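Local coordinates for protein putative 6-phosphogluconolactonase (Neisseria gonorrhoeae, PDB 3LHI) that probably hydrolyses 6-phosphogluconolactone to 6-phosphogluconate, the second step in the oxidative stage of the pentose phosphate pathway, at residues A48-L53 against G83-Y88; Q55-W60 against K91-A96; W99-E104 against V118-K123; L131-G136 against G187-A192; F145-Q150 against P168-H173. All coordinates share one frame; numbering follows the deposited sequence.

Contact 1 of 5, residues A48-L53 against G83-Y88; sequences AFFNAL and GLVREY. With EDO (1,2-ethanediol), chain C.
Phe50 reaches across from its helix to meet Val85 and Tyr88, and it fills much of the gap between two helix segments whose axes come within 9.9 Å. With CG beside the backbone N and anti to the carbonyl carbon (chi1 -71°), the ring is sent straight at 83-88. Phe50 CE2 lies 4.1 Å from Val85 CG2, while CD2 is 4.2 Å from Tyr88 CB, which sits at the ring edge. Leu84 CD2, in one of two modelled conformers, also appears to meet this edge in plane. Nearer the backbone, Phe50 CB rests 3.7 Å from Tyr88 O, a carbonyl that accepts from Lys91. The Tyr88 ring turns elsewhere: Glu87 CG covers one face, and OH bonds to Arg44. Glu87 OE1 accepts a hydrogen bond from O2 of a 1,2-ethanediol (2.7 Å), probably a crystallisation additive. Phe50 and Val85 both rest on Val40 of strand 36-40, so the two helices, crossing at -47°, cover one side of the sheet as in successive beta-alpha-beta crossovers of a Rossmann-like fold.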
# COMPACT_ATOMS: atom_id res chain seq x y z
N ALA A 48 -12.45 0.17 -6.89
CA ALA A 48 -12.81 0.63 -8.24
C ALA A 48 -11.55 0.90 -9.06
O ALA A 48 -11.47 0.63 -10.26
CB ALA A 48 -13.70 1.86 -8.15
N PHE A 49 -10.52 1.45 -8.39
CA PHE A 49 -9.20 1.68 -8.99
C PHE A 49 -8.59 0.35 -9.43
O PHE A 49 -8.10 0.26 -10.55
CB PHE A 49 -8.33 2.42 -7.98
CG PHE A 49 -6.85 2.15 -8.13
CD1 PHE A 49 -6.13 2.52 -9.24
CD2 PHE A 49 -6.16 1.52 -7.11
CE1 PHE A 49 -4.78 2.23 -9.34
CE2 PHE A 49 -4.83 1.26 -7.19
CZ PHE A 49 -4.13 1.61 -8.30
N PHE A 50 -8.62 -0.67 -8.59
CA PHE A 50 -8.11 -1.96 -8.96
C PHE A 50 -8.81 -2.46 -10.23
O PHE A 50 -8.17 -3.04 -11.12
CB PHE A 50 -8.34 -2.99 -7.87
CG PHE A 50 -7.50 -2.85 -6.61
CD1 PHE A 50 -6.43 -2.02 -6.52
CD2 PHE A 50 -7.85 -3.61 -5.51
CE1 PHE A 50 -5.69 -1.95 -5.33
CE2 PHE A 50 -7.12 -3.52 -4.32
CZ PHE A 50 -6.04 -2.70 -4.26
N ASN A 51 -10.14 -2.36 -10.25
CA ASN A 51 -10.87 -2.86 -11.40
C ASN A 51 -10.44 -2.14 -12.69
O ASN A 51 -10.20 -2.78 -13.72
CB ASN A 51 -12.37 -2.76 -11.14
CG ASN A 51 -13.18 -3.30 -12.28
OD1 ASN A 51 -13.12 -4.50 -12.57
ND2 ASN A 51 -13.88 -2.40 -12.97
N ALA A 52 -10.36 -0.82 -12.64
CA ALA A 52 -9.94 -0.05 -13.79
C ALA A 52 -8.50 -0.44 -14.20
O ALA A 52 -8.17 -0.57 -15.38
CB ALA A 52 -10.06 1.44 -13.53
N LEU A 53 -7.60 -0.53 -13.23
CA LEU A 53 -6.20 -0.83 -13.53
C LEU A 53 -6.09 -2.21 -14.16
O LEU A 53 -5.26 -2.41 -15.07
CB LEU A 53 -5.36 -0.74 -12.26
CG LEU A 53 -3.88 -1.07 -12.39
CD1 LEU A 53 -3.20 -0.05 -13.34
CD2 LEU A 53 -3.22 -1.04 -11.03
N GLY A 83 -6.55 -11.88 -0.28
CA GLY A 83 -7.83 -12.27 -0.86
C GLY A 83 -8.53 -11.14 -1.59
O GLY A 83 -9.11 -11.33 -2.66
N LEU A 84 -8.46 -9.95 -1.01
CA LEU A 84 -9.01 -8.73 -1.60
C LEU A 84 -8.45 -8.55 -2.99
O LEU A 84 -9.23 -8.47 -3.94
CB LEU A 84 -8.68 -7.49 -0.76
CG LEU A 84 -9.12 -6.16 -1.36
CD1 LEU A 84 -10.61 -5.96 -1.06
CD2 LEU A 84 -8.17 -5.04 -0.80
N VAL A 85 -7.11 -8.47 -3.07
CA VAL A 85 -6.42 -8.21 -4.30
C VAL A 85 -6.69 -9.31 -5.35
O VAL A 85 -6.85 -9.02 -6.55
CB VAL A 85 -4.92 -7.97 -4.03
CG1 VAL A 85 -4.11 -7.92 -5.32
CG2 VAL A 85 -4.76 -6.67 -3.24
N ARG A 86 -6.76 -10.56 -4.92
CA ARG A 86 -7.10 -11.63 -5.83
C ARG A 86 -8.51 -11.44 -6.39
O ARG A 86 -8.72 -11.69 -7.57
CB ARG A 86 -6.94 -12.97 -5.15
CG ARG A 86 -5.47 -13.36 -5.08
CD ARG A 86 -5.24 -14.58 -4.18
NE ARG A 86 -3.85 -15.01 -4.27
CZ ARG A 86 -3.30 -15.90 -3.47
NH1 ARG A 86 -3.96 -16.39 -2.47
NH2 ARG A 86 -2.04 -16.30 -3.70
N GLU A 87 -9.44 -10.98 -5.57
CA GLU A 87 -10.84 -10.83 -6.01
C GLU A 87 -10.93 -9.68 -7.02
O GLU A 87 -11.65 -9.80 -8.01
CB GLU A 87 -11.76 -10.58 -4.83
CG GLU A 87 -13.23 -10.36 -5.22
CD GLU A 87 -14.24 -10.43 -4.11
OE1 GLU A 87 -13.86 -10.47 -2.92
OE2 GLU A 87 -15.43 -10.48 -4.45
N TYR A 88 -10.28 -8.55 -6.75
CA TYR A 88 -10.57 -7.34 -7.49
C TYR A 88 -9.52 -6.84 -8.43
O TYR A 88 -9.84 -6.05 -9.30
CB TYR A 88 -10.98 -6.25 -6.51
CG TYR A 88 -12.23 -6.49 -5.67
CD1 TYR A 88 -13.50 -6.39 -6.23
CD2 TYR A 88 -12.14 -6.76 -4.31
CE1 TYR A 88 -14.61 -6.54 -5.46
CE2 TYR A 88 -13.27 -6.91 -3.55
CZ TYR A 88 -14.49 -6.74 -4.13
OH TYR A 88 -15.61 -6.84 -3.30
C1 EDO C . -12.14 -11.38 1.05
O1 EDO C . -13.27 -10.71 1.70
C2 EDO C . -12.03 -11.18 -0.47
O2 EDO C . -12.19 -9.81 -0.89

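Contact 2 of 5, residues Q55-W60 against K91-A96; sequences QKDLDW and KNKAAA
Ala94 sits over one face of the Trp60 indole, its CA 3.6 Å from the centroid of the five-membered ring and only 6° off the ring normal, a CH-pi contact. Ala94 CB continues the cover, 3.8 Å from Trp60 CE2, while Leu58 CB backs the opposite face toward the rim. The N-H helps to fix the indole's rotation: Trp60 NE1 donates to Lys56 O at 2.8 Å, an oxygen near the ring plane, with an N-H...O angle of 153°. That same oxygen is touched by Lys93 CB at 3.4 Å. Beyond its bend at chi2, Lys93 runs past Asp57, and water 1 joins their charged ends, donating to Asp57 OD1 (2.6 Å) and accepting from Lys93 NZ (2.9 Å). Further out, Lys56 forms a salt bridge with Asp20 of helix 11-33, and Asn92 ND2 bonds to Ser54 OG. Inverse gamma turns centre on Asp57 and Asp59. Two helix-to-strand connections thus pack together, each the returning limb of a beta-alpha-beta unit leading into strands 63-71 and 98-99 of the alpha/beta sheet.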
# COMPACT_ATOMS: atom_id res chain seq x y z
N GLN A 55 -7.79 -3.67 -16.25
CA GLN A 55 -8.12 -3.63 -17.68
C GLN A 55 -7.05 -3.00 -18.54
O GLN A 55 -7.14 -3.06 -19.76
CB GLN A 55 -9.45 -2.88 -17.88
CG GLN A 55 -10.65 -3.58 -17.24
CD GLN A 55 -11.94 -2.83 -17.42
OE1 GLN A 55 -12.00 -1.85 -18.15
NE2 GLN A 55 -12.98 -3.29 -16.77
N LYS A 56 -6.06 -2.37 -17.94
CA LYS A 56 -5.01 -1.70 -18.70
C LYS A 56 -4.14 -2.74 -19.45
O LYS A 56 -3.77 -3.82 -18.90
CB LYS A 56 -4.14 -0.86 -17.76
CG LYS A 56 -4.83 0.30 -17.14
CD LYS A 56 -5.07 1.39 -18.20
CE LYS A 56 -5.60 2.65 -17.60
NZ LYS A 56 -5.64 3.77 -18.64
N ASP A 57 -3.86 -2.42 -20.72
CA ASP A 57 -3.09 -3.33 -21.59
C ASP A 57 -1.61 -3.11 -21.44
O ASP A 57 -0.92 -2.81 -22.38
CB ASP A 57 -3.54 -3.26 -23.04
CG ASP A 57 -3.17 -4.53 -23.88
OD1 ASP A 57 -2.94 -5.69 -23.37
OD2 ASP A 57 -3.20 -4.36 -25.11
N LEU A 58 -1.11 -3.34 -20.24
CA LEU A 58 0.30 -3.30 -19.87
C LEU A 58 0.90 -4.68 -20.04
O LEU A 58 0.22 -5.71 -20.04
CB LEU A 58 0.44 -2.91 -18.35
CG LEU A 58 0.05 -1.50 -17.96
CD1 LEU A 58 0.15 -1.27 -16.50
CD2 LEU A 58 0.90 -0.46 -18.73
N ASP A 59 2.22 -4.73 -20.04
CA ASP A 59 2.95 -6.01 -20.08
C ASP A 59 3.00 -6.64 -18.69
O ASP A 59 4.05 -6.74 -18.00
CB ASP A 59 4.38 -5.76 -20.59
CG ASP A 59 5.14 -7.03 -20.89
OD1 ASP A 59 4.56 -8.11 -21.02
OD2 ASP A 59 6.40 -6.89 -20.99
N TRP A 60 1.83 -7.06 -18.22
CA TRP A 60 1.68 -7.50 -16.83
C TRP A 60 2.51 -8.69 -16.42
O TRP A 60 2.86 -8.83 -15.27
CB TRP A 60 0.19 -7.76 -16.55
CG TRP A 60 -0.66 -6.55 -16.45
CD1 TRP A 60 -1.61 -6.14 -17.33
CD2 TRP A 60 -0.71 -5.62 -15.35
NE1 TRP A 60 -2.25 -5.01 -16.87
CE2 TRP A 60 -1.74 -4.69 -15.64
CE3 TRP A 60 -0.04 -5.53 -14.12
CZ2 TRP A 60 -2.06 -3.65 -14.79
CZ3 TRP A 60 -0.36 -4.46 -13.27
CH2 TRP A 60 -1.37 -3.56 -13.61
N LYS A 91 -7.13 -10.06 -12.16
CA LYS A 91 -8.20 -10.46 -13.08
C LYS A 91 -8.00 -9.63 -14.32
O LYS A 91 -7.24 -8.67 -14.35
CB LYS A 91 -9.57 -10.23 -12.48
CG LYS A 91 -9.88 -8.81 -12.28
CD LYS A 91 -11.23 -8.58 -11.61
CE LYS A 91 -11.60 -7.07 -11.74
NZ LYS A 91 -12.47 -6.55 -10.68
N ASN A 92 -8.76 -9.95 -15.39
CA ASN A 92 -8.61 -9.23 -16.65
C ASN A 92 -7.12 -9.29 -17.08
O ASN A 92 -6.50 -10.33 -16.88
CB ASN A 92 -9.15 -7.80 -16.56
CG ASN A 92 -10.64 -7.76 -16.26
OD1 ASN A 92 -11.42 -8.52 -16.84
ND2 ASN A 92 -11.03 -6.86 -15.35
N LYS A 93 -6.57 -8.24 -17.65
CA LYS A 93 -5.22 -8.30 -18.16
C LYS A 93 -4.20 -8.49 -16.99
O LYS A 93 -3.18 -9.13 -17.17
CB LYS A 93 -4.89 -7.02 -18.93
CG LYS A 93 -5.83 -6.70 -20.12
CD LYS A 93 -5.69 -7.62 -21.18
CE LYS A 93 -6.33 -7.02 -22.52
NZ LYS A 93 -6.32 -8.03 -23.58
N ALA A 94 -4.51 -7.94 -15.81
CA ALA A 94 -3.60 -8.01 -14.69
C ALA A 94 -3.53 -9.40 -14.06
O ALA A 94 -2.68 -9.64 -13.20
CB ALA A 94 -3.98 -6.95 -13.63
N ALA A 95 -4.40 -10.35 -14.45
CA ALA A 95 -4.28 -11.71 -13.94
C ALA A 95 -2.90 -12.33 -14.28
O ALA A 95 -2.47 -13.22 -13.53
CB ALA A 95 -5.37 -12.61 -14.53
N ALA A 96 -2.23 -11.80 -15.30
CA ALA A 96 -0.91 -12.30 -15.71
C ALA A 96 0.21 -11.78 -14.83
O ALA A 96 1.36 -12.18 -14.97
CB ALA A 96 -0.64 -11.89 -17.14
O HOH W 1 -3.46 -8.07 -24.25

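Contact 3 of 5, residues W99-E104 against V118-K123; sequences WIPMVE and VDYALK
Glu104 lies over one face of the Tyr120 ring, methylenes and carboxylate together, the two side chains crossing at about a right angle. Glu104 CB forms a CH-pi contact 3.9 Å from the Tyr120 ring centroid, 23° off the normal. From there the extended chain follows the ring across, bringing Glu104 CD to 3.7 Å from Tyr120 CE2 and leaving the carboxylate plane nearly parallel to the ring, 12° apart. Tyr120 can meet it because CG is anti to the backbone N (chi1 169°), which throws the ring off the helix toward 99-104. Pro101 meets the far end of the phenol, its CG 3.4 Å from Tyr120 OH, again with the side chains crossed at roughly 90°.

One helical residue on, Ala121 turns its methyl to Met102, with Ala121 CB 3.5 Å from Met102 O. The selenium of Met102, a selenomethionine modelled in two conformers, may add a looser apolar touch. Beside this, water 2 donates both its protons, to Pro101 O at 2.7 Å and to Ala121 O at 2.8 Å. The polar tie between loop and helix thus runs through a water, while carbon contacts and the carboxylate over the ring carry the direct packing; a negative charge above a pi face is probably not attractive in itself. Met102 O is buried without any hydrogen-bonding partner, a probable energetic cost set against the packing of Ala121 and Tyr120.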
# COMPACT_ATOMS: atom_id res chain seq x y z
N TRP A 99 2.52 -12.49 -8.53
CA TRP A 99 2.19 -12.20 -7.13
C TRP A 99 3.38 -12.39 -6.24
O TRP A 99 4.02 -13.44 -6.30
CB TRP A 99 1.03 -13.07 -6.64
CG TRP A 99 0.65 -12.83 -5.24
CD1 TRP A 99 0.75 -13.72 -4.22
CD2 TRP A 99 0.07 -11.67 -4.70
NE1 TRP A 99 0.31 -13.18 -3.07
CE2 TRP A 99 -0.12 -11.91 -3.31
CE3 TRP A 99 -0.24 -10.42 -5.20
CZ2 TRP A 99 -0.65 -10.98 -2.47
CZ3 TRP A 99 -0.75 -9.47 -4.32
CH2 TRP A 99 -0.95 -9.78 -2.97
N ILE A 100 3.71 -11.36 -5.47
CA ILE A 100 4.80 -11.43 -4.49
C ILE A 100 4.13 -11.50 -3.10
O ILE A 100 3.50 -10.55 -2.64
CB ILE A 100 5.73 -10.20 -4.59
CG1 ILE A 100 6.32 -10.03 -6.01
CG2 ILE A 100 6.83 -10.30 -3.50
CD1 ILE A 100 6.93 -8.66 -6.26
N PRO A 101 4.19 -12.67 -2.44
CA PRO A 101 3.37 -12.90 -1.25
C PRO A 101 3.88 -12.22 -0.01
O PRO A 101 5.11 -12.02 0.16
CB PRO A 101 3.42 -14.40 -1.09
CG PRO A 101 4.80 -14.75 -1.58
CD PRO A 101 4.96 -13.89 -2.82
N MSE A 102 2.93 -11.93 0.87
CA MSE A 102 3.17 -11.42 2.20
C MSE A 102 2.88 -12.46 3.31
O MSE A 102 3.54 -12.49 4.34
CB MSE A 102 2.33 -10.16 2.42
CG MSE A 102 2.75 -8.92 1.62
SE MSE A 102 4.30 -8.04 2.44
CE MSE A 102 3.32 -6.63 3.45
N VAL A 103 1.85 -13.28 3.08
CA VAL A 103 1.44 -14.43 3.91
C VAL A 103 1.38 -15.63 2.98
O VAL A 103 0.86 -15.55 1.84
CB VAL A 103 0.04 -14.18 4.57
CG1 VAL A 103 -0.49 -15.42 5.29
CG2 VAL A 103 0.17 -13.07 5.60
N GLU A 104 1.90 -16.77 3.45
CA GLU A 104 1.95 -17.99 2.66
C GLU A 104 0.57 -18.62 2.52
O GLU A 104 -0.12 -18.79 3.53
CB GLU A 104 2.92 -18.97 3.35
CG GLU A 104 3.31 -20.14 2.49
CD GLU A 104 4.43 -20.99 3.08
OE1 GLU A 104 4.86 -20.71 4.21
OE2 GLU A 104 4.85 -21.92 2.35
N VAL A 118 7.00 -12.56 9.04
CA VAL A 118 7.85 -11.47 8.55
C VAL A 118 9.07 -12.01 7.85
O VAL A 118 9.47 -11.53 6.79
CB VAL A 118 8.23 -10.46 9.63
CG1 VAL A 118 9.23 -9.44 9.06
CG2 VAL A 118 6.98 -9.76 10.13
N ASP A 119 9.67 -13.05 8.40
CA ASP A 119 10.83 -13.63 7.77
C ASP A 119 10.54 -14.18 6.37
O ASP A 119 11.31 -13.94 5.44
CB ASP A 119 11.50 -14.64 8.70
CG ASP A 119 12.30 -13.92 9.83
OD1 ASP A 119 12.52 -12.63 9.83
OD2 ASP A 119 12.72 -14.67 10.71
N TYR A 120 9.39 -14.85 6.21
CA TYR A 120 8.94 -15.37 4.92
C TYR A 120 8.73 -14.20 3.96
O TYR A 120 9.21 -14.22 2.84
CB TYR A 120 7.64 -16.19 5.09
CG TYR A 120 6.90 -16.56 3.82
CD1 TYR A 120 5.92 -15.72 3.29
CD2 TYR A 120 7.16 -17.75 3.18
CE1 TYR A 120 5.23 -16.05 2.13
CE2 TYR A 120 6.50 -18.09 2.03
CZ TYR A 120 5.53 -17.21 1.49
OH TYR A 120 4.83 -17.54 0.34
N ALA A 121 8.02 -13.18 4.42
CA ALA A 121 7.73 -12.01 3.56
C ALA A 121 9.03 -11.29 3.10
O ALA A 121 9.16 -10.92 1.92
CB ALA A 121 6.77 -11.07 4.23
N LEU A 122 9.99 -11.18 4.02
CA LEU A 122 11.28 -10.53 3.71
C LEU A 122 12.04 -11.28 2.65
O LEU A 122 12.75 -10.67 1.85
CB LEU A 122 12.12 -10.35 4.97
CG LEU A 122 11.73 -9.22 5.94
CD1 LEU A 122 12.43 -9.39 7.32
CD2 LEU A 122 11.92 -7.82 5.35
N LYS A 123 11.93 -12.61 2.63
CA LYS A 123 12.56 -13.44 1.61
C LYS A 123 12.01 -13.22 0.20
O LYS A 123 12.72 -13.49 -0.76
CB LYS A 123 12.52 -14.92 1.96
CG LYS A 123 13.46 -15.27 3.10
CD LYS A 123 13.27 -16.75 3.47
CE LYS A 123 14.24 -17.21 4.58
NZ LYS A 123 14.51 -16.25 5.72
O HOH W 2 6.92 -10.03 0.51

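Contact 4 of 5, residues L131-G136 against G187-A192; sequences LILGMG and GHVFLA
Leu131-Leu133 and Val189-Leu191 pair residue for residue as neighbouring parallel strands in the central sheet of this Rossmann-like alpha/beta fold. The tight part is a ladder of four backbone hydrogen bonds: Leu131 N to His188 O, Phe190 N to Leu131 O, Leu133 N to Phe190 O and Ala192 N to Leu133 O. The third is almost straight (175° at the hydrogen), and the last is longest at 3.1 Å. Side chains fill both faces. On one, Leu133 CD1 sits 3.9 Å from Val189 CG1, and Leu191 CD1 lies equally far from Leu133 CB. On the other, Ile132, in one of two modelled conformers, appears to pack obliquely beside Phe190, whose ring is covered by helix 11-33.

The ladder gives out past Leu133. Beyond this pairing Gly134 C is met by Leu191 CD1 at 3.6 Å, and water 3 takes the place of the next direct hydrogen bond, accepting from Met135 N at 3.0 Å and donating to Ala192 O at 2.8 Å. At the other end His188, exposed to solvent, turns its imidazole away from the pair. Back in the buried part, Phe190 keeps CG beside its backbone N (chi1 -66°), which sets the ring edge against the neighbouring strand: Phe190 CD1 lies 3.8 Å from Leu131 O, near the ring plane.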
# COMPACT_ATOMS: atom_id res chain seq x y z
N LEU A 131 3.84 2.59 -5.53
CA LEU A 131 3.12 2.25 -4.29
C LEU A 131 1.84 3.06 -4.23
O LEU A 131 1.87 4.28 -4.47
CB LEU A 131 4.01 2.59 -3.09
CG LEU A 131 3.36 2.64 -1.72
CD1 LEU A 131 2.81 1.25 -1.26
CD2 LEU A 131 4.39 3.16 -0.68
N ILE A 132 0.71 2.42 -3.95
CA ILE A 132 -0.51 3.15 -3.62
C ILE A 132 -0.85 2.88 -2.15
O ILE A 132 -1.05 1.74 -1.71
CB ILE A 132 -1.74 2.86 -4.52
CG1 ILE A 132 -1.42 3.03 -6.01
CG2 ILE A 132 -2.92 3.77 -4.11
CD1 ILE A 132 -0.75 1.85 -6.63
N LEU A 133 -0.85 3.99 -1.41
CA LEU A 133 -1.22 4.06 -0.01
C LEU A 133 -2.68 4.44 0.17
O LEU A 133 -3.30 5.01 -0.74
CB LEU A 133 -0.35 5.11 0.68
CG LEU A 133 1.14 4.78 0.84
CD1 LEU A 133 1.89 5.96 1.42
CD2 LEU A 133 1.30 3.52 1.68
N GLY A 134 -3.22 4.09 1.32
CA GLY A 134 -4.44 4.66 1.81
C GLY A 134 -4.18 5.32 3.15
O GLY A 134 -3.04 5.40 3.60
N MSE A 135 -5.21 5.85 3.77
CA MSE A 135 -5.09 6.49 5.07
C MSE A 135 -6.32 6.22 5.90
O MSE A 135 -7.44 6.39 5.40
CB MSE A 135 -4.88 7.98 4.89
CG MSE A 135 -4.61 8.75 6.21
SE MSE A 135 -4.87 10.65 5.99
CE MSE A 135 -6.79 10.55 5.90
N GLY A 136 -6.15 5.83 7.15
CA GLY A 136 -7.28 5.68 8.05
C GLY A 136 -7.73 7.01 8.64
O GLY A 136 -7.08 8.05 8.51
N GLY A 187 9.88 4.79 -5.88
CA GLY A 187 10.01 5.86 -6.84
C GLY A 187 8.76 6.70 -7.05
O GLY A 187 8.82 7.91 -7.22
N HIS A 188 7.60 6.06 -7.08
CA HIS A 188 6.36 6.78 -7.32
C HIS A 188 5.37 6.35 -6.23
O HIS A 188 4.98 5.17 -6.21
CB HIS A 188 5.82 6.43 -8.74
CG HIS A 188 6.76 6.81 -9.84
ND1 HIS A 188 6.71 8.04 -10.45
CD2 HIS A 188 7.78 6.14 -10.43
CE1 HIS A 188 7.66 8.12 -11.37
NE2 HIS A 188 8.34 6.98 -11.36
N VAL A 189 4.94 7.29 -5.39
CA VAL A 189 4.02 7.06 -4.30
C VAL A 189 2.73 7.81 -4.56
O VAL A 189 2.72 9.02 -4.78
CB VAL A 189 4.62 7.49 -2.96
CG1 VAL A 189 3.65 7.23 -1.81
CG2 VAL A 189 5.97 6.73 -2.71
N PHE A 190 1.64 7.08 -4.50
CA PHE A 190 0.29 7.61 -4.64
C PHE A 190 -0.46 7.42 -3.32
O PHE A 190 -0.21 6.45 -2.61
CB PHE A 190 -0.46 6.88 -5.72
CG PHE A 190 0.07 7.09 -7.10
CD1 PHE A 190 1.14 6.32 -7.59
CD2 PHE A 190 -0.46 8.05 -7.90
CE1 PHE A 190 1.64 6.56 -8.87
CE2 PHE A 190 -0.00 8.26 -9.15
CZ PHE A 190 1.07 7.55 -9.63
N LEU A 191 -1.38 8.32 -2.99
CA LEU A 191 -2.29 8.20 -1.84
C LEU A 191 -3.70 8.38 -2.40
O LEU A 191 -3.98 9.42 -3.06
CB LEU A 191 -1.99 9.28 -0.79
CG LEU A 191 -2.97 9.32 0.38
CD1 LEU A 191 -2.94 8.04 1.20
CD2 LEU A 191 -2.66 10.52 1.27
N ALA A 192 -4.58 7.45 -2.10
CA ALA A 192 -5.98 7.55 -2.45
C ALA A 192 -6.82 7.62 -1.21
O ALA A 192 -6.70 6.77 -0.33
CB ALA A 192 -6.39 6.34 -3.25
O HOH W 3 -7.64 5.69 2.04

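Contact 5 of 5, residues F145-Q150 against P168-H173; sequences FPKAPQ and PVTAPH. With EDO (1,2-ethanediol), chain B.
A type I beta turn, Phe145 to Ala148, packs here against the connection between two antiparallel strands, with Phe145 and Pro168 at the centre. Pro168 CB stands over the middle of the Phe145 ring, 3.6 Å from its centroid and 9° off the normal, a CH-pi contact; Pro168 CG leans toward the rim, 3.7 Å from Phe145 CE2. The first torsion of Phe145, with CG anti to the carbonyl carbon (chi1 -78°), brings the ring against the proline, and a stack with His140 also engages it. Ala171 CB adds an oblique touch to Phe145 CE1 at 4.1 Å.

The opposing segment lies in the link between strands 163-166 and 175-178 of the sheet, and it reverses through a classic gamma turn centred on Val169, closed by Thr170 N to Pro168 O at 2.9 Å. A positive phi of 77°, unusual for a beta-branched residue, points the valine at the beta turn, where Val169 CG2 presses on Lys147 O at 3.4 Å. Water 4 joins the two turns, accepting from Lys147 N and donating to Pro168 O, both at 2.9 Å. On the outer side the aliphatic part of Lys147 passes Thr170 at about a right angle, CD against CG2, while a 1,2-ethanediol, probably from the crystallisation liquor, donates through O2 to Thr170 O.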
# COMPACT_ATOMS: atom_id res chain seq x y z
N PHE A 145 0.57 2.04 12.45
CA PHE A 145 -0.46 2.54 13.34
C PHE A 145 0.17 3.34 14.51
O PHE A 145 1.20 2.92 15.05
CB PHE A 145 -1.26 1.39 13.93
CG PHE A 145 -2.29 0.80 12.99
CD1 PHE A 145 -3.56 1.30 12.98
CD2 PHE A 145 -1.97 -0.27 12.14
CE1 PHE A 145 -4.52 0.75 12.11
CE2 PHE A 145 -2.90 -0.80 11.28
CZ PHE A 145 -4.20 -0.29 11.26
N PRO A 146 -0.43 4.47 14.88
CA PRO A 146 0.23 5.35 15.87
C PRO A 146 0.41 4.76 17.26
O PRO A 146 1.34 5.17 17.97
CB PRO A 146 -0.68 6.57 15.89
CG PRO A 146 -2.03 6.04 15.46
CD PRO A 146 -1.72 5.02 14.43
N LYS A 147 -0.42 3.82 17.68
CA LYS A 147 -0.27 3.18 19.00
C LYS A 147 0.46 1.85 18.95
O LYS A 147 0.64 1.19 19.96
CB LYS A 147 -1.65 2.99 19.67
CG LYS A 147 -2.38 4.30 19.86
CD LYS A 147 -3.61 4.14 20.70
CE LYS A 147 -4.31 5.51 20.94
NZ LYS A 147 -3.88 6.68 20.04
N ALA A 148 0.94 1.43 17.77
CA ALA A 148 1.66 0.18 17.70
C ALA A 148 2.90 0.21 18.62
O ALA A 148 3.70 1.13 18.47
CB ALA A 148 2.12 -0.10 16.23
N PRO A 149 3.14 -0.84 19.41
CA PRO A 149 4.38 -0.84 20.20
C PRO A 149 5.63 -0.92 19.35
O PRO A 149 6.70 -0.56 19.81
CB PRO A 149 4.26 -2.11 21.03
CG PRO A 149 2.95 -2.65 20.83
CD PRO A 149 2.21 -1.92 19.77
N GLN A 150 5.49 -1.36 18.12
CA GLN A 150 6.58 -1.49 17.16
C GLN A 150 6.80 -0.21 16.32
O GLN A 150 7.55 -0.23 15.35
CB GLN A 150 6.38 -2.71 16.26
CG GLN A 150 6.02 -3.98 17.01
CD GLN A 150 4.51 -4.20 17.17
OE1 GLN A 150 3.72 -3.25 17.05
NE2 GLN A 150 4.12 -5.44 17.42
N PRO A 168 -1.86 -3.23 15.76
CA PRO A 168 -2.51 -1.96 15.59
C PRO A 168 -3.04 -1.31 16.87
O PRO A 168 -3.15 -0.08 16.91
CB PRO A 168 -3.67 -2.29 14.64
CG PRO A 168 -3.19 -3.43 13.85
CD PRO A 168 -2.42 -4.27 14.85
N VAL A 169 -3.46 -2.17 17.80
CA VAL A 169 -4.05 -1.81 19.11
C VAL A 169 -5.49 -1.39 18.94
O VAL A 169 -6.38 -1.87 19.67
CB VAL A 169 -3.21 -0.75 19.89
CG1 VAL A 169 -3.88 -0.47 21.29
CG2 VAL A 169 -1.78 -1.25 20.09
N THR A 170 -5.76 -0.49 18.00
CA THR A 170 -7.08 0.06 17.76
C THR A 170 -7.88 -0.64 16.65
O THR A 170 -8.96 -0.22 16.33
CB THR A 170 -7.00 1.55 17.43
OG1 THR A 170 -6.18 1.70 16.27
CG2 THR A 170 -6.39 2.42 18.60
N ALA A 171 -7.28 -1.63 16.03
CA ALA A 171 -7.86 -2.39 14.90
C ALA A 171 -7.40 -3.83 15.05
O ALA A 171 -6.37 -4.10 15.68
CB ALA A 171 -7.43 -1.77 13.55
N PRO A 172 -8.12 -4.79 14.45
CA PRO A 172 -7.78 -6.18 14.66
C PRO A 172 -6.63 -6.70 13.80
O PRO A 172 -6.39 -6.17 12.72
CB PRO A 172 -9.08 -6.91 14.30
CG PRO A 172 -9.69 -6.06 13.31
CD PRO A 172 -9.42 -4.64 13.77
N HIS A 173 -6.06 -7.79 14.26
CA HIS A 173 -5.10 -8.63 13.61
C HIS A 173 -3.68 -8.04 13.67
O HIS A 173 -3.46 -6.88 13.41
CB HIS A 173 -5.44 -8.93 12.14
CG HIS A 173 -6.83 -9.43 11.92
ND1 HIS A 173 -7.30 -10.58 12.54
CD2 HIS A 173 -7.85 -8.94 11.16
CE1 HIS A 173 -8.56 -10.78 12.13
NE2 HIS A 173 -8.92 -9.79 11.32
C1 EDO B . -9.87 -0.65 20.55
O1 EDO B . -9.68 -2.06 20.75
C2 EDO B . -10.59 -0.51 19.23
O2 EDO B . -10.36 0.76 18.59
O HOH W 4 -2.87 2.74 16.58

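From the N terminus, contact 1 closes a 29-residue loop between helices 47-54 and 81-88. Contact 2 crosses it, joining the loops that lead into strands 63-71 and 98-99; the two meet where Asn51 OD1 lies 2.9 Å from Lys91 NZ. Contact 3 follows in series, a short closure of the chain after strand 98-99 onto helix 114-124, and touches contact 1 where Trp99 meets Val85 and Arg86. Contact 4 spans 50 residues to pair strands 130-133 and 188-194, reaching contact 1 through Phe49 and Ile132. Nested inside that loop, contact 5 joins the chain before helix 151-155 to the link between strands 163-166 and 175-178, its centre about 34 Å from that of contact 2.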